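Local coordinates for transcription regulator AsnC/Lrp ligand binding domain-containing protein (Sulfolobus tokodaii, PDB 2ZBC) that binds isoleucine between its subunits and, as a stand-alone ligand-binding (RAM) module of the Lrp/AsnC family, probably takes part in transcription regulation, at residues Glu17-Leu22 / Val31-Gly36; Ile40-Glu45 / Asn58-Leu63. All coordinates share one frame; numbering follows the deposited sequence.

Contact 1. Residues Glu17-Leu22 / Val31-Gly36. With ILE (isoleucine), chain J.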
ATOM      1  N   GLU A  17      10.012  21.658  -9.242  1.00 16.98           N
ATOM      2  CA  GLU A  17      11.463  21.858  -9.341  1.00 17.87           C
ATOM      3  C   GLU A  17      12.040  20.567  -9.899  1.00 18.09           C
ATOM      4  O   GLU A  17      12.887  20.582 -10.794  1.00 15.97           O
ATOM      5  CB  GLU A  17      12.104  22.180  -8.007  1.00 18.97           C
ATOM      6  CG  GLU A  17      11.847  23.607  -7.523  1.00 24.68           C
ATOM      7  CD  GLU A  17      12.401  23.806  -6.128  1.00 30.91           C
ATOM      8  OE1 GLU A  17      13.631  23.666  -5.923  1.00 32.16           O
ATOM      9  OE2 GLU A  17      11.601  24.109  -5.260  1.00 37.61           O
ATOM     10  N   VAL A  18      11.516  19.438  -9.407  1.00 16.60           N
ATOM     11  CA  VAL A  18      11.967  18.170  -9.940  1.00 16.56           C
ATOM     12  C   VAL A  18      11.588  17.999 -11.410  1.00 14.90           C
ATOM     13  O   VAL A  18      12.378  17.518 -12.230  1.00 15.92           O
ATOM     14  CB  VAL A  18      11.483  16.966  -9.057  1.00 14.06           C
ATOM     15  CG1 VAL A  18      11.881  15.583  -9.740  1.00 16.05           C
ATOM     16  CG2 VAL A  18      12.049  17.035  -7.659  1.00 14.80           C
ATOM     17  N   PHE A  19      10.368  18.330 -11.766  1.00 16.45           N
ATOM     18  CA  PHE A  19       9.891  18.251 -13.165  1.00 16.52           C
ATOM     19  C   PHE A  19      10.822  19.077 -14.083  1.00 17.05           C
ATOM     20  O   PHE A  19      11.290  18.582 -15.119  1.00 18.18           O
ATOM     21  CB  PHE A  19       8.423  18.781 -13.242  1.00 15.90           C
ATOM     22  CG  PHE A  19       7.930  19.030 -14.644  1.00 16.63           C
ATOM     23  CD1 PHE A  19       7.170  18.076 -15.324  1.00 16.06           C
ATOM     24  CD2 PHE A  19       8.219  20.214 -15.298  1.00 18.86           C
ATOM     25  CE1 PHE A  19       6.743  18.313 -16.611  1.00 17.16           C
ATOM     26  CE2 PHE A  19       7.788  20.468 -16.583  1.00 17.09           C
ATOM     27  CZ  PHE A  19       7.020  19.527 -17.234  1.00 16.47           C
ATOM     28  N   GLU A  20      11.153  20.284 -13.646  1.00 17.56           N
ATOM     29  CA  GLU A  20      12.091  21.149 -14.371  1.00 19.57           C
ATOM     30  C   GLU A  20      13.472  20.479 -14.621  1.00 17.64           C
ATOM     31  O   GLU A  20      13.986  20.587 -15.700  1.00 18.61           O
ATOM     32  CB  GLU A  20      12.268  22.475 -13.629  1.00 19.04           C
ATOM     33  CG  GLU A  20      13.331  23.479 -14.142  1.00 24.33           C
ATOM     34  CD  GLU A  20      13.274  24.853 -13.383  1.00 29.40           C
ATOM     35  OE1 GLU A  20      13.296  24.930 -12.064  1.00 26.53           O
ATOM     36  OE2 GLU A  20      13.177  25.876 -14.135  1.00 32.93           O
ATOM     37  N   ARG A  21      14.021  19.784 -13.623  1.00 16.47           N
ATOM     38  CA  ARG A  21      15.300  19.082 -13.770  1.00 15.61           C
ATOM     39  C   ARG A  21      15.144  17.990 -14.799  1.00 16.31           C
ATOM     40  O   ARG A  21      15.960  17.856 -15.742  1.00 15.20           O
ATOM     41  CB  ARG A  21      15.722  18.457 -12.469  1.00 14.86           C
ATOM     42  CG  ARG A  21      16.098  19.509 -11.363  1.00 15.74           C
ATOM     43  CD  ARG A  21      16.616  18.891 -10.049  1.00 17.42           C
ATOM     44  NE  ARG A  21      16.768  19.922  -9.025  1.00 14.32           N
ATOM     45  CZ  ARG A  21      17.856  20.688  -8.948  1.00 19.28           C
ATOM     46  NH1 ARG A  21      18.916  20.470  -9.756  1.00 15.07           N
ATOM     47  NH2 ARG A  21      17.913  21.596  -8.033  1.00 22.34           N
ATOM     48  N   LEU A  22      14.043  17.225 -14.653  1.00 15.74           N
ATOM     49  CA  LEU A  22      13.836  16.084 -15.505  1.00 15.87           C
ATOM     50  C   LEU A  22      13.758  16.442 -16.985  1.00 16.74           C
ATOM     51  O   LEU A  22      14.279  15.651 -17.855  1.00 16.79           O
ATOM     52  CB  LEU A  22      12.671  15.200 -15.068  1.00 13.62           C
ATOM     53  CG  LEU A  22      12.918  14.422 -13.784  1.00 14.50           C
ATOM     54  CD1 LEU A  22      11.523  14.012 -13.193  1.00 14.57           C
ATOM     55  CD2 LEU A  22      13.887  13.242 -13.914  1.00 16.34           C
ATOM     56  N   VAL A  31       7.630  13.390 -19.350  1.00 13.73           N
ATOM     57  CA  VAL A  31       7.572  13.689 -17.898  1.00 13.19           C
ATOM     58  C   VAL A  31       6.286  14.458 -17.642  1.00 12.78           C
ATOM     59  O   VAL A  31       5.889  15.356 -18.388  1.00 13.20           O
ATOM     60  CB  VAL A  31       8.858  14.402 -17.434  1.00 14.28           C
ATOM     61  CG1 VAL A  31       9.163  15.646 -18.254  1.00 14.76           C
ATOM     62  CG2 VAL A  31       8.850  14.763 -15.970  1.00 14.81           C
ATOM     63  N   HIS A  32       5.596  14.074 -16.576  1.00 11.83           N
ATOM     64  CA  HIS A  32       4.303  14.650 -16.286  1.00 12.49           C
ATOM     65  C   HIS A  32       4.163  14.782 -14.783  1.00 12.23           C
ATOM     66  O   HIS A  32       4.389  13.798 -14.101  1.00 14.83           O
ATOM     67  CB  HIS A  32       3.166  13.715 -16.796  1.00 12.01           C
ATOM     68  CG  HIS A  32       3.354  13.143 -18.191  1.00 14.15           C
ATOM     69  ND1 HIS A  32       2.990  13.832 -19.333  1.00 17.94           N
ATOM     70  CD2 HIS A  32       3.782  11.937 -18.615  1.00 16.98           C
ATOM     71  CE1 HIS A  32       3.262  13.092 -20.398  1.00 20.14           C
ATOM     72  NE2 HIS A  32       3.759  11.939 -19.997  1.00 17.28           N
ATOM     73  N   VAL A  33       3.690  15.912 -14.248  1.00 11.74           N
ATOM     74  CA  VAL A  33       3.239  15.889 -12.817  1.00 11.12           C
ATOM     75  C   VAL A  33       1.788  15.413 -12.856  1.00 11.30           C
ATOM     76  O   VAL A  33       1.002  15.769 -13.767  1.00 11.17           O
ATOM     77  CB  VAL A  33       3.315  17.296 -12.151  1.00  9.59           C
ATOM     78  CG1 VAL A  33       2.893  17.398 -10.687  1.00 14.26           C
ATOM     79  CG2 VAL A  33       4.697  17.851 -12.241  1.00 14.75           C
ATOM     80  N   VAL A  34       1.405  14.719 -11.794  1.00 11.92           N
ATOM     81  CA  VAL A  34       0.149  14.018 -11.665  1.00 11.47           C
ATOM     82  C   VAL A  34      -0.456  14.105 -10.292  1.00 11.73           C
ATOM     83  O   VAL A  34       0.232  14.217  -9.290  1.00 13.30           O
ATOM     84  CB  VAL A  34       0.260  12.530 -12.035  1.00 11.86           C
ATOM     85  CG1 VAL A  34       0.412  12.308 -13.543  1.00 12.04           C
ATOM     86  CG2 VAL A  34       1.305  11.834 -11.214  1.00 13.27           C
ATOM     87  N   TYR A  35      -1.798  14.131 -10.269  1.00 13.71           N
ATOM     88  CA  TYR A  35      -2.618  13.958  -9.025  1.00 13.20           C
ATOM     89  C   TYR A  35      -2.705  12.492  -8.655  1.00 14.13           C
ATOM     90  O   TYR A  35      -2.802  11.567  -9.500  1.00 15.85           O
ATOM     91  CB  TYR A  35      -4.020  14.524  -9.201  1.00 11.09           C
ATOM     92  CG  TYR A  35      -4.055  15.987  -9.511  1.00 14.96           C
ATOM     93  CD1 TYR A  35      -3.953  16.934  -8.512  1.00 16.85           C
ATOM     94  CD2 TYR A  35      -4.227  16.445 -10.814  1.00 18.20           C
ATOM     95  CE1 TYR A  35      -3.956  18.249  -8.779  1.00 17.58           C
ATOM     96  CE2 TYR A  35      -4.290  17.804 -11.071  1.00 15.54           C
ATOM     97  CZ  TYR A  35      -4.162  18.686 -10.064  1.00 18.89           C
ATOM     98  OH  TYR A  35      -4.208  20.023 -10.322  1.00 18.82           O
ATOM     99  N   GLY A  36      -2.455  12.262  -7.406  1.00 16.08           N
ATOM    100  CA  GLY A  36      -2.734  11.026  -6.706  1.00 14.16           C
ATOM    101  C   GLY A  36      -1.511  10.582  -5.955  1.00 15.24           C
ATOM    102  O   GLY A  36      -0.665  11.363  -5.501  1.00 13.36           O
TER
HETATM  103  N   ILE J  85       0.515  13.866  -6.304  1.00 12.01           N
HETATM  104  CA  ILE J  85       0.283  15.041  -5.398  1.00 13.21           C
HETATM  105  C   ILE J  85      -1.098  15.098  -4.892  1.00 12.73           C
HETATM  106  O   ILE J  85      -1.933  14.347  -5.442  1.00 14.44           O
HETATM  107  CB  ILE J  85       0.706  16.370  -6.044  1.00 12.49           C
HETATM  108  CG1 ILE J  85      -0.277  16.868  -7.125  1.00 14.32           C
HETATM  109  CG2 ILE J  85       2.089  16.286  -6.532  1.00 11.92           C
HETATM  110  CD1 ILE J  85       0.043  18.286  -7.638  1.00 13.76           C
HETATM  111  OXT ILE J  85      -1.255  15.840  -3.913  1.00 13.68           O

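Contact 2. Residues Ile40-Glu45 / Asn58-Leu63. With ILE (isoleucine), chain I.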
ATOM      1  N   ILE A  40       5.173  12.426  -9.920  1.00 10.24           N
ATOM      2  CA  ILE A  40       5.641  12.568 -11.304  1.00 10.95           C
ATOM      3  C   ILE A  40       5.802  11.209 -11.976  1.00 12.91           C
ATOM      4  O   ILE A  40       6.188  10.216 -11.330  1.00 13.48           O
ATOM      5  CB  ILE A  40       7.029  13.219 -11.298  1.00 12.28           C
ATOM      6  CG1 ILE A  40       7.019  14.616 -10.664  1.00 11.63           C
ATOM      7  CG2 ILE A  40       7.668  13.243 -12.659  1.00 14.41           C
ATOM      8  CD1 ILE A  40       8.367  15.269 -10.551  1.00 14.82           C
ATOM      9  N   VAL A  41       5.510  11.174 -13.283  1.00 13.32           N
ATOM     10  CA  VAL A  41       5.596   9.940 -14.093  1.00 14.35           C
ATOM     11  C   VAL A  41       6.598  10.295 -15.156  1.00 14.29           C
ATOM     12  O   VAL A  41       6.447  11.291 -15.806  1.00 16.65           O
ATOM     13  CB  VAL A  41       4.263   9.530 -14.737  1.00 13.90           C
ATOM     14  CG1 VAL A  41       4.508   8.362 -15.704  1.00 15.28           C
ATOM     15  CG2 VAL A  41       3.212   9.259 -13.758  1.00 13.33           C
ATOM     16  N   VAL A  42       7.659   9.527 -15.292  1.00 15.60           N
ATOM     17  CA  VAL A  42       8.585   9.724 -16.397  1.00 16.86           C
ATOM     18  C   VAL A  42       8.672   8.464 -17.235  1.00 15.15           C
ATOM     19  O   VAL A  42       8.561   7.349 -16.704  1.00 15.67           O
ATOM     20  CB  VAL A  42      10.025  10.092 -15.942  1.00 19.14           C
ATOM     21  CG1 VAL A  42      10.100  11.516 -15.396  1.00 25.04           C
ATOM     22  CG2 VAL A  42      10.560   9.173 -14.999  1.00 20.62           C
ATOM     23  N   LYS A  43       8.807   8.626 -18.531  1.00 14.02           N
ATOM     24  CA  LYS A  43       9.271   7.513 -19.384  1.00 15.20           C
ATOM     25  C   LYS A  43      10.760   7.652 -19.595  1.00 14.57           C
ATOM     26  O   LYS A  43      11.259   8.717 -19.948  1.00 15.58           O
ATOM     27  CB  LYS A  43       8.512   7.505 -20.696  1.00 13.96           C
ATOM     28  CG  LYS A  43       8.688   6.170 -21.473  1.00 17.49           C
ATOM     29  CD  LYS A  43       7.495   6.030 -22.432  1.00 23.19           C
ATOM     30  CE  LYS A  43       7.895   5.603 -23.784  1.00 27.21           C
ATOM     31  NZ  LYS A  43       8.625   4.380 -23.784  1.00 29.40           N
ATOM     32  N   VAL A  44      11.506   6.591 -19.359  1.00 15.07           N
ATOM     33  CA  VAL A  44      12.936   6.632 -19.486  1.00 15.77           C
ATOM     34  C   VAL A  44      13.294   5.680 -20.591  1.00 17.72           C
ATOM     35  O   VAL A  44      12.799   4.607 -20.616  1.00 15.72           O
ATOM     36  CB  VAL A  44      13.624   6.164 -18.219  1.00 16.31           C
ATOM     37  CG1 VAL A  44      15.110   6.025 -18.442  1.00 15.98           C
ATOM     38  CG2 VAL A  44      13.310   7.098 -17.092  1.00 15.81           C
ATOM     39  N   GLU A  45      14.073   6.135 -21.547  1.00 17.87           N
ATOM     40  CA  GLU A  45      14.658   5.260 -22.572  1.00 19.52           C
ATOM     41  C   GLU A  45      16.166   5.374 -22.462  1.00 18.91           C
ATOM     42  O   GLU A  45      16.723   6.489 -22.518  1.00 19.48           O
ATOM     43  CB  GLU A  45      14.166   5.721 -23.961  1.00 21.88           C
ATOM     44  CG  GLU A  45      14.726   4.950 -25.185  1.00 28.23           C
ATOM     45  CD  GLU A  45      14.265   3.496 -25.307  1.00 33.63           C
ATOM     46  OE1 GLU A  45      13.104   3.181 -24.856  1.00 34.84           O
ATOM     47  OE2 GLU A  45      15.101   2.671 -25.835  1.00 35.72           O
ATOM     48  N   ASN A  58      21.758   6.968  -9.963  1.00 13.74           N
ATOM     49  CA  ASN A  58      22.727   8.044  -9.828  1.00 15.20           C
ATOM     50  C   ASN A  58      22.331   9.437 -10.278  1.00 13.65           C
ATOM     51  O   ASN A  58      23.048  10.381 -10.020  1.00 14.35           O
ATOM     52  CB  ASN A  58      24.174   7.588 -10.299  1.00 17.31           C
ATOM     53  CG  ASN A  58      24.710   6.430  -9.454  1.00 19.60           C
ATOM     54  OD1 ASN A  58      25.098   5.376  -9.963  1.00 25.61           O
ATOM     55  ND2 ASN A  58      24.719   6.609  -8.195  1.00 13.25           N
ATOM     56  N   THR A  59      21.227   9.558 -10.985  1.00 13.66           N
ATOM     57  CA  THR A  59      20.677  10.829 -11.394  1.00 13.89           C
ATOM     58  C   THR A  59      19.355  10.961 -10.741  1.00 14.55           C
ATOM     59  O   THR A  59      19.275  11.715  -9.791  1.00 16.48           O
ATOM     60  CB  THR A  59      20.622  10.966 -12.923  1.00 14.89           C
ATOM     61  OG1 THR A  59      21.967  10.788 -13.440  1.00 14.36           O
ATOM     62  CG2 THR A  59      20.210  12.276 -13.345  1.00 14.99           C
ATOM     63  N   ILE A  60      18.332  10.199 -11.139  1.00 14.10           N
ATOM     64  CA  ILE A  60      16.966  10.514 -10.676  1.00 13.90           C
ATOM     65  C   ILE A  60      16.909  10.458  -9.147  1.00 13.66           C
ATOM     66  O   ILE A  60      16.433  11.437  -8.485  1.00 11.12           O
ATOM     67  CB  ILE A  60      15.850   9.544 -11.234  1.00 14.60           C
ATOM     68  CG1 ILE A  60      15.752   9.514 -12.746  1.00 12.67           C
ATOM     69  CG2 ILE A  60      14.443  10.008 -10.708  1.00 14.41           C
ATOM     70  CD1 ILE A  60      14.549   8.724 -13.245  1.00 14.29           C
ATOM     71  N   ARG A  61      17.371   9.332  -8.582  1.00 13.39           N
ATOM     72  CA  ARG A  61      17.355   9.152  -7.122  1.00 14.48           C
ATOM     73  C   ARG A  61      18.331  10.011  -6.289  1.00 15.36           C
ATOM     74  O   ARG A  61      18.361   9.884  -5.050  1.00 14.52           O
ATOM     75  CB  ARG A  61      17.520   7.674  -6.732  1.00 13.94           C
ATOM     76  CG  ARG A  61      16.311   6.887  -7.135  1.00 13.00           C
ATOM     77  CD  ARG A  61      16.430   5.413  -7.072  1.00  9.81           C
ATOM     78  NE  ARG A  61      16.677   4.823  -5.790  1.00 10.52           N
ATOM     79  CZ  ARG A  61      15.751   4.561  -4.887  1.00 11.74           C
ATOM     80  NH1 ARG A  61      14.478   4.839  -5.117  1.00 11.44           N
ATOM     81  NH2 ARG A  61      16.106   3.973  -3.770  1.00 10.55           N
ATOM     82  N   LYS A  62      19.179  10.777  -6.970  1.00 14.96           N
ATOM     83  CA  LYS A  62      20.015  11.754  -6.312  1.00 16.40           C
ATOM     84  C   LYS A  62      19.571  13.191  -6.538  1.00 15.70           C
ATOM     85  O   LYS A  62      20.236  14.101  -6.054  1.00 16.14           O
ATOM     86  CB  LYS A  62      21.469  11.487  -6.681  1.00 16.70           C
ATOM     87  CG  LYS A  62      21.941  10.207  -5.964  1.00 22.05           C
ATOM     88  CD  LYS A  62      23.382   9.820  -6.194  1.00 25.88           C
ATOM     89  CE  LYS A  62      23.837   8.548  -5.415  1.00 31.91           C
ATOM     90  NZ  LYS A  62      24.553   8.924  -4.107  1.00 40.26           N
ATOM     91  N   LEU A  63      18.514  13.435  -7.289  1.00 15.62           N
ATOM     92  CA  LEU A  63      18.086  14.805  -7.533  1.00 14.90           C
ATOM     93  C   LEU A  63      17.523  15.399  -6.251  1.00 14.96           C
ATOM     94  O   LEU A  63      16.773  14.713  -5.529  1.00 13.83           O
ATOM     95  CB  LEU A  63      16.988  14.861  -8.584  1.00 15.38           C
ATOM     96  CG  LEU A  63      17.339  14.450 -10.040  1.00 14.95           C
ATOM     97  CD1 LEU A  63      16.117  14.560 -10.860  1.00 18.15           C
ATOM     98  CD2 LEU A  63      18.537  15.238 -10.642  1.00 15.84           C
TER
HETATM   99  N   ILE I  84      13.683   0.150  -6.465  1.00 10.53           N
HETATM  100  CA  ILE I  84      14.024   1.493  -7.028  1.00 11.76           C
HETATM  101  C   ILE I  84      13.188   1.845  -8.277  1.00 12.28           C
HETATM  102  O   ILE I  84      12.446   0.919  -8.717  1.00 12.22           O
HETATM  103  CB  ILE I  84      15.496   1.552  -7.394  1.00 11.01           C
HETATM  104  CG1 ILE I  84      15.807   0.723  -8.635  1.00 12.92           C
HETATM  105  CG2 ILE I  84      16.301   0.946  -6.281  1.00 13.71           C
HETATM  106  CD1 ILE I  84      17.262   0.736  -8.955  1.00 14.08           C
HETATM  107  OXT ILE I  84      13.279   3.021  -8.779  1.00 13.86           O

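Contact 1. Residues Glu17-Leu22 / Val31-Gly36
Phe19 and Val31 carry most of this contact, each side chain pointing from its backbone toward the other segment. With its CG anti to the backbone N (chi1 167°), Phe19 sends its ring obliquely across the strand: CD1 meets Val31 CG2 at 3.8 Å, and CE1 lies 3.6 Å from Val31 O, which sits at the ring edge near its plane. Val33 adds its CG2, 4.0 Å from Phe19 CD1, coming at the ring obliquely. On the next helical turn Leu22 brings CD1 to 3.9 Å from Val31 CG2, so that one valine methyl is shared by two helix residues. Helix 15-22 thus lies nearly antiparallel to strand 28-34, an edge strand within the chain, as the first helix of the ferredoxin-like alpha-beta fold of the Lrp/AsnC ligand-binding domain. Branched valines suit the strand, and the flat ring spans two of them. With an alanine here in place of Phe19, Val31 and Val33 would probably face a gap, and Lys78 of the second subunit would lose a packing partner. Past the strand, backbone atoms hold isoleucine: its N donates to Val34 O and Gly36 O, while Gly36 N gives a bond of 2.9 Å to the ligand O. Gly36, at phi 130°, adopts a backbone shape that a CB would jam against the preceding carbonyl. Thr69 and Thr71 of the third subunit hydrogen-bond the same isoleucine.

Contact 2. Residues Ile40-Glu45 / Asn58-Leu63
Val42 is the first residue of strand 40-45 to meet the other segment, its CG2 lying 4.4 Å from Ile60 CD1. Two residues on, Val44 faces the same way and sets its own CG2 at 4.4 Å from that Ile60 CD1. The single methyl therefore touches both valines, reaching them because Ile60 is extended beyond CB, with CD1 anti to CA (chi2 -172°). Beta-branched valines suit a strand in the middle of the sheet, between 28-34 and 3-10, and a long isoleucine suits a helix that must reach down to it. Around these three, Phe55 packs on both Val44 and Ile60, so the second helix of the ferredoxin-like fold is laid over the sheet beside the first.

Ile60 opens a type I turn, closed by Leu63 N bonding to Ile60 O at 3.1 Å. Next to it Arg61 turns to a bound isoleucine: the chain bends at chi3 (62°), and the ligand CG2 rests 3.7 Å above the guanidinium plane, offset toward its rim, with NE 3.8 Å from the ligand CB. NE forms a salt bridge with Glu15 of the fourth subunit and NH1 a hydrogen bond with Thr69, which together would fix how the group is turned. Neighbouring residues thus do unlike work: Ile60 joins the apolar interior through sparse methyl contacts without hydrogen bonds, while Arg61 spends its N-H groups at NE and NH1 on protein partners and lends a face to the hydrocarbon of the ligand.

Contacts 1 and 2, their centres 10 Å apart, meet at adjoining strands of one sheet. Val31 CG2 of contact 1 packs against Val42 CG1 of contact 2 at 3.5 Å, and Leu22 CD1 lies 3.6 Å from the same Val42 CG1, so the apolar layers under the two helices merge. The strands themselves are joined by a probable hydrogen bond of 3.0 Å between Val41 N and His32 O. Each contact adjoins a different isoleucine site: Val34 and Gly36, just past the strand contact, supply backbone groups to one, and Arg61, next to Ile60, flanks another, bound by Val34 and Gly36 of the fourth subunit. One chain thus offers complementary halves of two intersubunit sites.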